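MccB protein (Escherichia coli, PDB 6OM4) probably activates the N-formylated MccA peptide with ATP, acting as an adenylating enzyme of the E1-like ThiF family in the biosynthesis of the antibiotic microcin C. Local coordinates at residues V118-C123 with I208-A213. Numbering follows the deposited sequence.
With ND7 (5'-O-[(S)-amino(hydroxy)phosphoryl]adenosine), chain M.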
ATOM      1  N   VAL A 118      -8.261  -9.881  -4.303  1.00 15.98           N
ATOM      2  CA  VAL A 118      -6.894  -9.602  -4.624  1.00 14.42           C
ATOM      3  C   VAL A 118      -6.157 -10.922  -4.912  1.00 15.12           C
ATOM      4  O   VAL A 118      -6.311 -11.880  -4.161  1.00 15.41           O
ATOM      5  CB  VAL A 118      -6.201  -8.821  -3.481  1.00 13.85           C
ATOM      6  CG1 VAL A 118      -4.727  -8.634  -3.747  1.00 14.90           C
ATOM      7  CG2 VAL A 118      -6.906  -7.476  -3.222  1.00 14.92           C
ATOM      8  N   VAL A 119      -5.290 -10.910  -5.935  1.00 15.61           N
ATOM      9  CA  VAL A 119      -4.387 -12.006  -6.285  1.00 14.93           C
ATOM     10  C   VAL A 119      -3.007 -11.668  -5.736  1.00 16.34           C
ATOM     11  O   VAL A 119      -2.496 -10.583  -5.951  1.00 17.48           O
ATOM     12  CB  VAL A 119      -4.318 -12.215  -7.812  1.00 18.25           C
ATOM     13  CG1 VAL A 119      -3.170 -13.119  -8.204  1.00 19.34           C
ATOM     14  CG2 VAL A 119      -5.619 -12.737  -8.350  1.00 17.79           C
ATOM     15  N   ILE A 120      -2.433 -12.605  -4.990  1.00 14.84           N
ATOM     16  CA  ILE A 120      -1.028 -12.540  -4.594  1.00 16.53           C
ATOM     17  C   ILE A 120      -0.253 -13.515  -5.501  1.00 16.31           C
ATOM     18  O   ILE A 120      -0.294 -14.758  -5.298  1.00 15.83           O
ATOM     19  CB  ILE A 120      -0.862 -12.908  -3.108  1.00 16.31           C
ATOM     20  CG1 ILE A 120      -1.852 -12.152  -2.216  1.00 19.84           C
ATOM     21  CG2 ILE A 120       0.575 -12.716  -2.659  1.00 18.11           C
ATOM     22  CD1 ILE A 120      -1.519 -10.703  -2.024  1.00 20.46           C
ATOM     23  N   LEU A 121       0.470 -12.955  -6.465  1.00 17.51           N
ATOM     24  CA  LEU A 121       1.260 -13.754  -7.401  1.00 17.90           C
ATOM     25  C   LEU A 121       2.691 -13.794  -6.856  1.00 19.21           C
ATOM     26  O   LEU A 121       3.467 -12.838  -7.031  1.00 18.76           O
ATOM     27  CB  LEU A 121       1.157 -13.159  -8.810  1.00 21.43           C
ATOM     28  CG  LEU A 121       1.967 -13.884  -9.889  1.00 22.85           C
ATOM     29  CD1 LEU A 121       1.695 -15.379  -9.904  1.00 26.50           C
ATOM     30  CD2 LEU A 121       1.696 -13.278 -11.260  1.00 24.37           C
ATOM     31  N   GLY A 122       2.989 -14.883  -6.139  1.00 18.62           N
ATOM     32  CA  GLY A 122       4.236 -15.041  -5.433  1.00 20.28           C
ATOM     33  C   GLY A 122       4.022 -14.873  -3.952  1.00 20.28           C
ATOM     34  O   GLY A 122       3.676 -13.779  -3.501  1.00 20.97           O
ATOM     35  N   CYS A 123       4.336 -15.942  -3.215  1.00 18.59           N
ATOM     36  CA  CYS A 123       4.070 -16.126  -1.777  1.00 17.62           C
ATOM     37  C   CYS A 123       5.371 -16.261  -0.979  1.00 15.87           C
ATOM     38  O   CYS A 123       5.439 -16.981   0.006  1.00 15.93           O
ATOM     39  CB  CYS A 123       3.208 -17.363  -1.567  1.00 18.72           C
ATOM     40  SG  CYS A 123       1.490 -17.132  -2.110  1.00 21.78           S
ATOM     41  N   ILE A 208      -7.214  -6.230  -8.250  1.00 15.77           N
ATOM     42  CA  ILE A 208      -5.799  -5.920  -8.464  1.00 14.81           C
ATOM     43  C   ILE A 208      -4.976  -7.199  -8.251  1.00 14.67           C
ATOM     44  O   ILE A 208      -5.342  -8.078  -7.424  1.00 15.97           O
ATOM     45  CB  ILE A 208      -5.341  -4.759  -7.555  1.00 14.90           C
ATOM     46  CG1 ILE A 208      -3.931  -4.317  -7.938  1.00 14.55           C
ATOM     47  CG2 ILE A 208      -5.484  -5.122  -6.072  1.00 17.06           C
ATOM     48  CD1 ILE A 208      -3.534  -2.950  -7.402  1.00 15.16           C
ATOM     49  N   TRP A 209      -3.909  -7.326  -9.039  1.00 14.45           N
ATOM     50  CA  TRP A 209      -2.873  -8.284  -8.801  1.00 15.60           C
ATOM     51  C   TRP A 209      -1.723  -7.631  -8.033  1.00 14.63           C
ATOM     52  O   TRP A 209      -1.164  -6.597  -8.466  1.00 14.45           O
ATOM     53  CB  TRP A 209      -2.313  -8.808 -10.125  1.00 16.21           C
ATOM     54  CG  TRP A 209      -3.245  -9.666 -10.926  1.00 15.88           C
ATOM     55  CD1 TRP A 209      -4.547  -9.986 -10.702  1.00 17.48           C
ATOM     56  CD2 TRP A 209      -2.861 -10.326 -12.141  1.00 17.13           C
ATOM     57  NE1 TRP A 209      -4.997 -10.834 -11.696  1.00 17.74           N
ATOM     58  CE2 TRP A 209      -3.994 -11.013 -12.616  1.00 17.55           C
ATOM     59  CE3 TRP A 209      -1.661 -10.384 -12.858  1.00 17.46           C
ATOM     60  CZ2 TRP A 209      -3.932 -11.795 -13.778  1.00 19.17           C
ATOM     61  CZ3 TRP A 209      -1.604 -11.148 -14.002  1.00 17.10           C
ATOM     62  CH2 TRP A 209      -2.742 -11.788 -14.482  1.00 19.24           C
ATOM     63  N   VAL A 210      -1.264  -8.349  -7.005  1.00 14.93           N
ATOM     64  CA  VAL A 210      -0.039  -8.042  -6.368  1.00 15.36           C
ATOM     65  C   VAL A 210       1.020  -8.925  -7.018  1.00 16.71           C
ATOM     66  O   VAL A 210       0.990 -10.136  -6.852  1.00 16.42           O
ATOM     67  CB  VAL A 210      -0.097  -8.282  -4.850  1.00 15.56           C
ATOM     68  CG1 VAL A 210       1.288  -8.109  -4.230  1.00 15.80           C
ATOM     69  CG2 VAL A 210      -1.142  -7.380  -4.177  1.00 15.07           C
ATOM     70  N   VAL A 211       1.977  -8.298  -7.688  1.00 14.79           N
ATOM     71  CA  VAL A 211       2.975  -9.012  -8.450  1.00 15.67           C
ATOM     72  C   VAL A 211       4.248  -9.072  -7.607  1.00 16.11           C
ATOM     73  O   VAL A 211       5.038  -8.111  -7.562  1.00 15.49           O
ATOM     74  CB  VAL A 211       3.212  -8.388  -9.839  1.00 15.07           C
ATOM     75  CG1 VAL A 211       4.204  -9.204 -10.627  1.00 15.87           C
ATOM     76  CG2 VAL A 211       1.902  -8.231 -10.589  1.00 16.62           C
ATOM     77  N   SER A 212       4.382 -10.208  -6.916  1.00 18.12           N
ATOM     78  CA  SER A 212       5.408 -10.446  -5.891  1.00 20.58           C
ATOM     79  C   SER A 212       6.179 -11.733  -6.223  1.00 22.16           C
ATOM     80  O   SER A 212       6.558 -12.495  -5.313  1.00 21.84           O
ATOM     81  CB  SER A 212       4.806 -10.470  -4.481  1.00 19.58           C
ATOM     82  OG  SER A 212       3.551 -11.183  -4.359  1.00 19.26           O
ATOM     83  N   ALA A 213       6.396 -11.958  -7.525  1.00 18.91           N
ATOM     84  CA  ALA A 213       7.109 -13.082  -8.111  1.00 18.51           C
ATOM     85  C   ALA A 213       8.133 -12.484  -9.067  1.00 20.36           C
ATOM     86  O   ALA A 213       7.883 -11.411  -9.629  1.00 20.61           O
ATOM     87  CB  ALA A 213       6.171 -14.031  -8.796  1.00 19.49           C
TER
HETATM   88  O1A ND7 M 101      12.115 -14.990  -3.510  1.00 18.83           O
HETATM   89  PA  ND7 M 101      11.067 -14.142  -2.849  1.00 21.34           P
HETATM   90  O2A ND7 M 101      11.141 -13.970  -1.338  1.00 18.94           O
HETATM   91  N3A ND7 M 101      11.232 -12.627  -3.600  1.00 19.66           N
HETATM   92  O5' ND7 M 101       9.587 -14.633  -3.141  1.00 19.54           O
HETATM   93  C5' ND7 M 101       9.251 -14.849  -4.545  1.00 18.94           C
HETATM   94  C4' ND7 M 101       8.072 -15.854  -4.527  1.00 18.87           C
HETATM   95  C3' ND7 M 101       8.631 -17.273  -4.170  1.00 18.23           C
HETATM   96  O3' ND7 M 101       7.912 -17.891  -3.174  1.00 18.79           O
HETATM   97  C2' ND7 M 101       8.650 -17.960  -5.600  1.00 18.55           C
HETATM   98  O2' ND7 M 101       8.336 -19.402  -5.481  1.00 18.01           O
HETATM   99  C1' ND7 M 101       7.664 -17.369  -6.289  1.00 19.28           C
HETATM  100  O4' ND7 M 101       7.577 -15.852  -5.725  1.00 18.64           O
HETATM  101  N9  ND7 M 101       7.845 -17.221  -7.705  1.00 19.55           N
HETATM  102  C4  ND7 M 101       6.947 -17.575  -8.665  1.00 20.43           C
HETATM  103  C5  ND7 M 101       7.485 -17.253  -9.860  1.00 18.93           C
HETATM  104  N7  ND7 M 101       8.697 -16.693  -9.644  1.00 19.55           N
HETATM  105  C8  ND7 M 101       8.889 -16.668  -8.340  1.00 20.72           C
HETATM  106  N3  ND7 M 101       5.730 -18.152  -8.577  1.00 21.24           N
HETATM  107  C2  ND7 M 101       5.061 -18.384  -9.666  1.00 23.10           C
HETATM  108  N1  ND7 M 101       5.575 -18.093 -10.866  1.00 22.75           N
HETATM  109  C6  ND7 M 101       6.748 -17.531 -10.992  1.00 21.26           C
HETATM  110  N6  ND7 M 101       7.283 -17.226 -12.307  1.00 21.89           N
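Val-119 and Val-210 are joined by the hydrogen bond from Val-210 N to Val-119 O (2.8 Å), one of a parallel series between strands 118-121 and 208-211. Val-119 N donates to Ile-208 O, Leu-121 N to Val-210 O, and the pattern runs past the strand ends, where Ser-212 N reaches Leu-121 O at 2.8 Å through a less straight bond, N-H...O 145°. There the serine side chain adds a bond of its own: with chi1 at 42°, OG sits between its backbone N and carbonyl carbon and donates to Gly-122 O at 2.7 Å, in the carbonyl plane and on a lone pair.

On one face of the sheet, Val-118 CG1 packs on Val-210 CG2 at 3.8 Å, while CD1 of Ile-120 lies alongside Val-210, against its CB and CG2. Helix 125-136 covers this face through Val-130, next to helix 292-311 with Val-306. On the other face, Val-119 lies against one face of the Trp-209 ring: CG1 is over it, while CB and CG2 stand above the ring plane just beyond the CD1-NE1 bond, CB 3.7 Å from CD1. Trp-209 NE1 is hydrogen-bonded to Pro-204 O.

Where the strands end, the backbones meet closely. Gly-122 CA makes a CA-H...O contact with Ser-212 O at 3.4 Å and lies 4.4 Å from Ala-213 CA. Its CA faces ND7 O4', and Ala-213 CB rests 3.6 Å from ND7 C4 of the adenine. Just beyond, Asp-146 accepts a hydrogen bond from Cys-123 N and holds ND7 through its other carboxylate oxygen. Adjacent parallel strands ending at a nucleotide, consistent with a GxGxxG-type glycine turn (Gly-122, Gly-124, Gly-127) into helix 125-136, are characteristic of the Rossmann-like adenylation site of ThiF/E1 enzymes.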